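TIGR00266 family protein (Pseudomonas aeruginosa, PDB 1YOX) is of unknown function but belongs to the AIM24 family, named for mitochondrial biogenesis and grouped with the cupins, and is built mainly of antiparallel beta sheets. Local coordinates at residues Thr19-Leu24 with His89-Ala94; Val30-Gly35 with Thr78-Glu83. One frame throughout, in Å; residues are numbered along the deposited sequence.

Contact 1: Thr19-Leu24 with His89-Ala94; sequences TVEIEL and HVAFAA
Ile22 CG1 lies in the plane of the Phe92 ring, 3.8 Å from CE1 at its edge, the two side chains crossing at about a right angle. On the opposite face of the antiparallel pair 19-24/89-92, Glu23 OE1 comes to the edge of the His89 ring, 3.0 Å from CE1, with carboxylate and ring planes 78° apart. Glu23 reaches this position because its CG is anti to the backbone N (chi1 -179°) and the chain runs on extended beside the imidazole. Glu21 OE2 approaches the same ring obliquely, 3.2 Å from His89 ND1.

The backbone gives the register: Val20 with Phe92 and Ile22 with Val90 are hydrogen-bonded pairs, linked for example by Ile22 N to Val90 O at 2.9 Å, whereas Glu21-Ala91 and Glu23-His89 are non-hydrogen-bonded pairs. Phe92 O accepts twice, from Val20 N nearly along the C=O axis and from Thr19 OG1, which stands 62° out of the carbonyl plane at 2.8 Å. Thr19 OG1 is also hydrogen-bonded to Asn38.

Val20, Ile22, Val90 and Phe92 share the apolar face, where Leu24 CD2 also meets Val90 CG2 at 3.8 Å. This face turns toward strand 119-123 and Phe158, a packing of one sheet on another that is consistent with the cupin-like fold of the family's clan. On the other face, Glu21 OE1 is gripped by Tyr39 OH, Arg11 and Arg168 of a neighbouring subunit. Two carboxylates this close would probably favour a protonated His89, while the arginines would probably favour an ionised Glu21; since one of them belongs to a neighbouring subunit, part of this face lies at the subunit interface.

Contact 2: Val30-Gly35 with Thr78-Glu83; sequences VIAEAG and THFTNE
Ile31 CG2 sits over one face of the His79 ring, 3.4 Å from its centroid and only 5° off its normal, a CH-pi contact. The two side chains run side by side, and CG2 reaches the ring from a position anti to its own carbonyl carbon, since chi1 of 68° sends CG1 between N and C.

Among the backbone bonds, Phe80 N to Val30 O is nearly straight, 177° at the hydrogen and 2.8 Å long, and Val30 N to Phe80 O returns it. Ala32 N to Thr78 O and Thr78 N to Ala32 O close the second hydrogen-bonded pair, with Ile31-His79 the non-hydrogen-bonded pair between them. This ladder belongs to a six-stranded antiparallel sheet of this cupin-clan protein, where 29-32 lies between 78-82 and 119-123.

Side-chain hydrogen bonding doubles the grip at the end of strand 29-32. Ala32 O accepts from Thr78 N at 2.7 Å and from Thr78 OG1 at 2.6 Å, the two donors coming from opposite faces of the carbonyl plane.

Apolar contacts follow the face of Val30, Ala32 and Phe80: Val30 CG1 meets Phe80 CB at 3.8 Å. Beyond the strand, Ala34 CB presses closely on Thr78 CG2, at 3.4 Å.

Both contacts are antiparallel strand pairs, but they belong to different sheets: contact 1 to the four-stranded one, contact 2 to a six-stranded one. Their centres are about 10 Å apart, and their apolar faces meet, the rings of Phe92 and Phe80 edge-to-face with Phe92 CE2 lying 3.7 Å from Phe80 CE1 and close to Ala32. Along the chain contact 2 is nested inside the loop closed by contact 1, strand 19-24 leading to 29-32 and 78-82 to 88-92. Contact 1 is the more buried, and its acidic and histidine face borders another subunit; contact 2 is partly exposed, and its Ile31/His79 face has a methyl-on-imidazole contact beside Tyr124, where contact 1 gathers charge.

Contact 1: Thr19-Leu24 with His89-Ala94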
ATOM      1  N   THR C  19      -9.203   0.441  -7.958  1.00 35.32           N
ATOM      2  CA  THR C  19      -9.818   1.657  -8.441  1.00 34.72           C
ATOM      3  C   THR C  19     -11.168   1.380  -9.168  1.00 34.70           C
ATOM      4  O   THR C  19     -11.365   0.334  -9.757  1.00 35.22           O
ATOM      5  CB  THR C  19      -8.855   2.399  -9.354  1.00 34.36           C
ATOM      6  OG1 THR C  19      -9.545   3.442 -10.049  1.00 35.00           O
ATOM      7  CG2 THR C  19      -8.264   1.488 -10.343  1.00 34.44           C
ATOM      8  N   VAL C  20     -12.085   2.329  -9.106  1.00 34.08           N
ATOM      9  CA  VAL C  20     -13.388   2.166  -9.690  1.00 34.07           C
ATOM     10  C   VAL C  20     -13.565   3.041 -10.920  1.00 33.26           C
ATOM     11  O   VAL C  20     -13.504   4.261 -10.860  1.00 32.81           O
ATOM     12  CB  VAL C  20     -14.550   2.359  -8.651  1.00 33.96           C
ATOM     13  CG1 VAL C  20     -14.626   3.794  -8.172  1.00 33.80           C
ATOM     14  CG2 VAL C  20     -15.878   1.927  -9.279  1.00 33.70           C
ATOM     15  N   GLU C  21     -13.774   2.389 -12.050  1.00 33.62           N
ATOM     16  CA  GLU C  21     -14.007   3.102 -13.284  1.00 33.97           C
ATOM     17  C   GLU C  21     -15.508   3.098 -13.510  1.00 33.99           C
ATOM     18  O   GLU C  21     -16.114   2.050 -13.732  1.00 34.70           O
ATOM     19  CB  GLU C  21     -13.258   2.473 -14.460  1.00 33.47           C
ATOM     20  CG  GLU C  21     -13.306   3.349 -15.713  1.00 36.25           C
ATOM     21  CD  GLU C  21     -13.070   2.577 -16.992  1.00 39.38           C
ATOM     22  OE1 GLU C  21     -11.923   2.583 -17.482  1.00 41.81           O
ATOM     23  OE2 GLU C  21     -14.022   1.936 -17.496  1.00 41.73           O
ATOM     24  N   ILE C  22     -16.086   4.283 -13.413  1.00 34.05           N
ATOM     25  CA  ILE C  22     -17.507   4.521 -13.559  1.00 34.34           C
ATOM     26  C   ILE C  22     -17.800   4.843 -15.015  1.00 34.84           C
ATOM     27  O   ILE C  22     -17.173   5.719 -15.608  1.00 33.48           O
ATOM     28  CB  ILE C  22     -17.961   5.729 -12.708  1.00 34.73           C
ATOM     29  CG1 ILE C  22     -17.534   5.572 -11.219  1.00 33.44           C
ATOM     30  CG2 ILE C  22     -19.488   5.988 -12.899  1.00 36.23           C
ATOM     31  CD1 ILE C  22     -18.271   4.482 -10.431  1.00 32.29           C
ATOM     32  N   GLU C  23     -18.754   4.105 -15.584  1.00 35.69           N
ATOM     33  CA  GLU C  23     -19.218   4.327 -16.948  1.00 36.25           C
ATOM     34  C   GLU C  23     -20.468   5.209 -16.913  1.00 35.68           C
ATOM     35  O   GLU C  23     -21.486   4.821 -16.346  1.00 34.79           O
ATOM     36  CB  GLU C  23     -19.516   2.982 -17.611  1.00 36.29           C
ATOM     37  CG  GLU C  23     -19.981   3.103 -19.056  1.00 38.15           C
ATOM     38  CD  GLU C  23     -20.008   1.767 -19.743  1.00 42.13           C
ATOM     39  OE1 GLU C  23     -18.912   1.277 -20.112  1.00 46.13           O
ATOM     40  OE2 GLU C  23     -21.119   1.197 -19.889  1.00 43.49           O
ATOM     41  N   LEU C  24     -20.361   6.393 -17.501  1.00 36.06           N
ATOM     42  CA  LEU C  24     -21.446   7.375 -17.531  1.00 36.79           C
ATOM     43  C   LEU C  24     -22.144   7.396 -18.900  1.00 37.63           C
ATOM     44  O   LEU C  24     -21.489   7.660 -19.905  1.00 36.77           O
ATOM     45  CB  LEU C  24     -20.868   8.775 -17.242  1.00 37.64           C
ATOM     46  CG  LEU C  24     -20.848   9.435 -15.843  1.00 37.57           C
ATOM     47  CD1 LEU C  24     -20.959   8.461 -14.692  1.00 38.67           C
ATOM     48  CD2 LEU C  24     -19.699  10.384 -15.648  1.00 36.17           C
ATOM     49  N   HIS C  89     -16.258   7.801 -19.369  1.00 39.54           N
ATOM     50  CA  HIS C  89     -15.704   7.129 -18.213  1.00 38.39           C
ATOM     51  C   HIS C  89     -14.923   8.090 -17.322  1.00 37.37           C
ATOM     52  O   HIS C  89     -14.282   9.042 -17.820  1.00 37.11           O
ATOM     53  CB  HIS C  89     -14.814   5.975 -18.656  1.00 37.93           C
ATOM     54  CG  HIS C  89     -15.502   4.992 -19.550  1.00 39.99           C
ATOM     55  ND1 HIS C  89     -16.086   3.831 -19.081  1.00 39.52           N
ATOM     56  CD2 HIS C  89     -15.680   4.986 -20.895  1.00 40.11           C
ATOM     57  CE1 HIS C  89     -16.606   3.164 -20.099  1.00 40.06           C
ATOM     58  NE2 HIS C  89     -16.374   3.846 -21.207  1.00 38.52           N
ATOM     59  N   VAL C  90     -14.994   7.830 -16.011  1.00 35.73           N
ATOM     60  CA  VAL C  90     -14.171   8.500 -14.996  1.00 34.40           C
ATOM     61  C   VAL C  90     -13.783   7.458 -13.949  1.00 33.28           C
ATOM     62  O   VAL C  90     -14.654   6.759 -13.460  1.00 32.39           O
ATOM     63  CB  VAL C  90     -14.951   9.580 -14.203  1.00 34.79           C
ATOM     64  CG1 VAL C  90     -13.992  10.545 -13.518  1.00 31.75           C
ATOM     65  CG2 VAL C  90     -15.945  10.318 -15.049  1.00 36.19           C
ATOM     66  N   ALA C  91     -12.507   7.392 -13.574  1.00 31.80           N
ATOM     67  CA  ALA C  91     -12.047   6.471 -12.535  1.00 31.42           C
ATOM     68  C   ALA C  91     -11.658   7.181 -11.202  1.00 31.87           C
ATOM     69  O   ALA C  91     -11.189   8.338 -11.208  1.00 31.21           O
ATOM     70  CB  ALA C  91     -10.896   5.592 -13.054  1.00 30.14           C
ATOM     71  N   PHE C  92     -11.867   6.472 -10.085  1.00 31.47           N
ATOM     72  CA  PHE C  92     -11.632   6.987  -8.735  1.00 31.53           C
ATOM     73  C   PHE C  92     -10.885   5.952  -7.927  1.00 31.15           C
ATOM     74  O   PHE C  92     -11.107   4.765  -8.129  1.00 30.40           O
ATOM     75  CB  PHE C  92     -12.954   7.323  -8.018  1.00 31.89           C
ATOM     76  CG  PHE C  92     -13.801   8.310  -8.761  1.00 32.43           C
ATOM     77  CD1 PHE C  92     -14.908   7.874  -9.497  1.00 30.93           C
ATOM     78  CD2 PHE C  92     -13.474   9.661  -8.756  1.00 33.14           C
ATOM     79  CE1 PHE C  92     -15.679   8.753 -10.194  1.00 32.80           C
ATOM     80  CE2 PHE C  92     -14.232  10.580  -9.457  1.00 34.89           C
ATOM     81  CZ  PHE C  92     -15.356  10.137 -10.176  1.00 34.72           C
ATOM     82  N   ALA C  93      -9.977   6.415  -7.055  1.00 30.18           N
ATOM     83  CA  ALA C  93      -9.261   5.574  -6.062  1.00 30.01           C
ATOM     84  C   ALA C  93      -8.973   6.382  -4.787  1.00 30.77           C
ATOM     85  O   ALA C  93      -8.765   7.614  -4.834  1.00 30.12           O
ATOM     86  CB  ALA C  93      -7.983   5.038  -6.623  1.00 28.57           C
ATOM     87  N   ALA C  94      -8.983   5.691  -3.646  1.00 31.37           N
ATOM     88  CA  ALA C  94      -8.623   6.317  -2.364  1.00 31.68           C
ATOM     89  C   ALA C  94      -7.100   6.591  -2.313  1.00 31.77           C
ATOM     90  O   ALA C  94      -6.335   5.980  -3.062  1.00 31.45           O
ATOM     91  CB  ALA C  94      -9.065   5.441  -1.212  1.00 30.92           C
TER

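Contact 2: Val30-Gly35 with Thr78-Glu83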
ATOM      1  N   VAL C  30     -21.864  11.143 -11.472  1.00 37.15           N
ATOM      2  CA  VAL C  30     -21.293  10.527 -10.281  1.00 36.27           C
ATOM      3  C   VAL C  30     -20.694  11.621  -9.370  1.00 36.31           C
ATOM      4  O   VAL C  30     -20.162  12.644  -9.850  1.00 34.86           O
ATOM      5  CB  VAL C  30     -20.282   9.417 -10.648  1.00 36.14           C
ATOM      6  CG1 VAL C  30     -19.019   9.992 -11.345  1.00 34.89           C
ATOM      7  CG2 VAL C  30     -19.928   8.574  -9.444  1.00 35.34           C
ATOM      8  N   ILE C  31     -20.835  11.417  -8.059  1.00 36.45           N
ATOM      9  CA  ILE C  31     -20.314  12.366  -7.089  1.00 37.10           C
ATOM     10  C   ILE C  31     -19.141  11.757  -6.321  1.00 37.41           C
ATOM     11  O   ILE C  31     -19.150  10.582  -5.963  1.00 38.04           O
ATOM     12  CB  ILE C  31     -21.423  12.991  -6.190  1.00 36.60           C
ATOM     13  CG1 ILE C  31     -22.049  11.973  -5.244  1.00 38.22           C
ATOM     14  CG2 ILE C  31     -22.522  13.628  -7.060  1.00 37.53           C
ATOM     15  CD1 ILE C  31     -23.048  12.627  -4.230  1.00 38.56           C
ATOM     16  N   ALA C  32     -18.105  12.554  -6.133  1.00 38.28           N
ATOM     17  CA  ALA C  32     -16.879  12.086  -5.520  1.00 39.44           C
ATOM     18  C   ALA C  32     -16.138  13.283  -4.944  1.00 40.06           C
ATOM     19  O   ALA C  32     -16.348  14.411  -5.376  1.00 40.00           O
ATOM     20  CB  ALA C  32     -16.013  11.418  -6.569  1.00 38.88           C
ATOM     21  N   GLU C  33     -15.262  13.052  -3.982  1.00 41.29           N
ATOM     22  CA  GLU C  33     -14.294  14.104  -3.646  1.00 43.23           C
ATOM     23  C   GLU C  33     -13.274  14.145  -4.807  1.00 43.10           C
ATOM     24  O   GLU C  33     -12.848  13.097  -5.319  1.00 43.32           O
ATOM     25  CB  GLU C  33     -13.682  13.903  -2.235  1.00 43.89           C
ATOM     26  CG  GLU C  33     -12.768  15.010  -1.768  1.00 46.97           C
ATOM     27  CD  GLU C  33     -11.442  14.977  -2.506  1.00 52.96           C
ATOM     28  OE1 GLU C  33     -10.786  13.895  -2.530  1.00 53.97           O
ATOM     29  OE2 GLU C  33     -11.063  16.022  -3.081  1.00 54.46           O
ATOM     30  N   ALA C  34     -12.953  15.347  -5.281  1.00 42.82           N
ATOM     31  CA  ALA C  34     -12.195  15.474  -6.556  1.00 42.14           C
ATOM     32  C   ALA C  34     -10.740  15.012  -6.523  1.00 40.99           C
ATOM     33  O   ALA C  34     -10.145  14.789  -7.594  1.00 40.48           O
ATOM     34  CB  ALA C  34     -12.289  16.910  -7.130  1.00 42.48           C
ATOM     35  N   GLY C  35     -10.165  14.926  -5.314  1.00 39.28           N
ATOM     36  CA  GLY C  35      -8.814  14.386  -5.108  1.00 37.88           C
ATOM     37  C   GLY C  35      -8.718  12.876  -5.318  1.00 37.45           C
ATOM     38  O   GLY C  35      -7.630  12.342  -5.435  1.00 37.21           O
ATOM     39  N   THR C  78     -17.599  16.776  -5.524  1.00 52.83           N
ATOM     40  CA  THR C  78     -17.584  17.177  -6.929  1.00 50.93           C
ATOM     41  C   THR C  78     -18.478  16.280  -7.775  1.00 49.01           C
ATOM     42  O   THR C  78     -18.543  15.076  -7.565  1.00 48.33           O
ATOM     43  CB  THR C  78     -16.182  17.229  -7.520  1.00 51.16           C
ATOM     44  OG1 THR C  78     -15.572  15.940  -7.396  1.00 54.43           O
ATOM     45  CG2 THR C  78     -15.335  18.295  -6.820  1.00 51.10           C
ATOM     46  N   HIS C  79     -19.186  16.896  -8.711  1.00 47.54           N
ATOM     47  CA  HIS C  79     -20.082  16.188  -9.629  1.00 46.67           C
ATOM     48  C   HIS C  79     -19.381  15.992 -10.968  1.00 45.25           C
ATOM     49  O   HIS C  79     -18.875  16.946 -11.559  1.00 44.88           O
ATOM     50  CB  HIS C  79     -21.384  16.975  -9.834  1.00 46.69           C
ATOM     51  CG  HIS C  79     -22.302  16.967  -8.652  1.00 47.96           C
ATOM     52  ND1 HIS C  79     -21.861  17.132  -7.354  1.00 51.07           N
ATOM     53  CD2 HIS C  79     -23.644  16.823  -8.572  1.00 50.43           C
ATOM     54  CE1 HIS C  79     -22.889  17.087  -6.527  1.00 50.36           C
ATOM     55  NE2 HIS C  79     -23.984  16.906  -7.242  1.00 51.38           N
ATOM     56  N   PHE C  80     -19.334  14.753 -11.425  1.00 43.76           N
ATOM     57  CA  PHE C  80     -18.805  14.444 -12.761  1.00 42.53           C
ATOM     58  C   PHE C  80     -19.966  14.040 -13.676  1.00 41.92           C
ATOM     59  O   PHE C  80     -20.631  13.046 -13.434  1.00 41.25           O
ATOM     60  CB  PHE C  80     -17.738  13.337 -12.677  1.00 41.80           C
ATOM     61  CG  PHE C  80     -16.515  13.740 -11.890  1.00 41.20           C
ATOM     62  CD1 PHE C  80     -16.527  13.720 -10.486  1.00 39.97           C
ATOM     63  CD2 PHE C  80     -15.366  14.171 -12.536  1.00 40.18           C
ATOM     64  CE1 PHE C  80     -15.404  14.118  -9.752  1.00 40.17           C
ATOM     65  CE2 PHE C  80     -14.219  14.553 -11.795  1.00 40.32           C
ATOM     66  CZ  PHE C  80     -14.243  14.521 -10.412  1.00 39.67           C
ATOM     67  N   THR C  81     -20.215  14.834 -14.712  1.00 42.21           N
ATOM     68  CA  THR C  81     -21.297  14.543 -15.654  1.00 41.94           C
ATOM     69  C   THR C  81     -20.793  14.267 -17.063  1.00 41.95           C
ATOM     70  O   THR C  81     -19.819  14.895 -17.534  1.00 41.50           O
ATOM     71  CB  THR C  81     -22.367  15.658 -15.660  1.00 41.86           C
ATOM     72  OG1 THR C  81     -22.763  15.905 -14.314  1.00 43.48           O
ATOM     73  CG2 THR C  81     -23.623  15.224 -16.439  1.00 41.96           C
ATOM     74  N   ASN C  82     -21.457  13.303 -17.714  1.00 41.89           N
ATOM     75  CA  ASN C  82     -21.304  13.048 -19.153  1.00 41.63           C
ATOM     76  C   ASN C  82     -22.095  14.071 -20.009  1.00 41.97           C
ATOM     77  O   ASN C  82     -23.333  14.020 -20.089  1.00 40.72           O
ATOM     78  CB  ASN C  82     -21.748  11.628 -19.466  1.00 42.04           C
ATOM     79  CG  ASN C  82     -21.527  11.224 -20.931  1.00 41.03           C
ATOM     80  OD1 ASN C  82     -21.685  10.051 -21.282  1.00 42.27           O
ATOM     81  ND2 ASN C  82     -21.152  12.167 -21.766  1.00 38.09           N
ATOM     82  N   GLU C  83     -21.355  14.990 -20.628  1.00 42.80           N
ATOM     83  CA  GLU C  83     -21.923  16.054 -21.455  1.00 44.91           C
ATOM     84  C   GLU C  83     -21.828  15.736 -22.946  1.00 45.21           C
ATOM     85  O   GLU C  83     -22.009  16.628 -23.790  1.00 45.99           O
ATOM     86  CB  GLU C  83     -21.174  17.369 -21.213  1.00 45.22           C
ATOM     87  CG  GLU C  83     -21.031  17.745 -19.762  1.00 48.24           C
ATOM     88  CD  GLU C  83     -22.072  18.747 -19.335  1.00 52.85           C
ATOM     89  OE1 GLU C  83     -21.782  19.956 -19.469  1.00 55.55           O
ATOM     90  OE2 GLU C  83     -23.177  18.333 -18.899  1.00 53.42           O
TER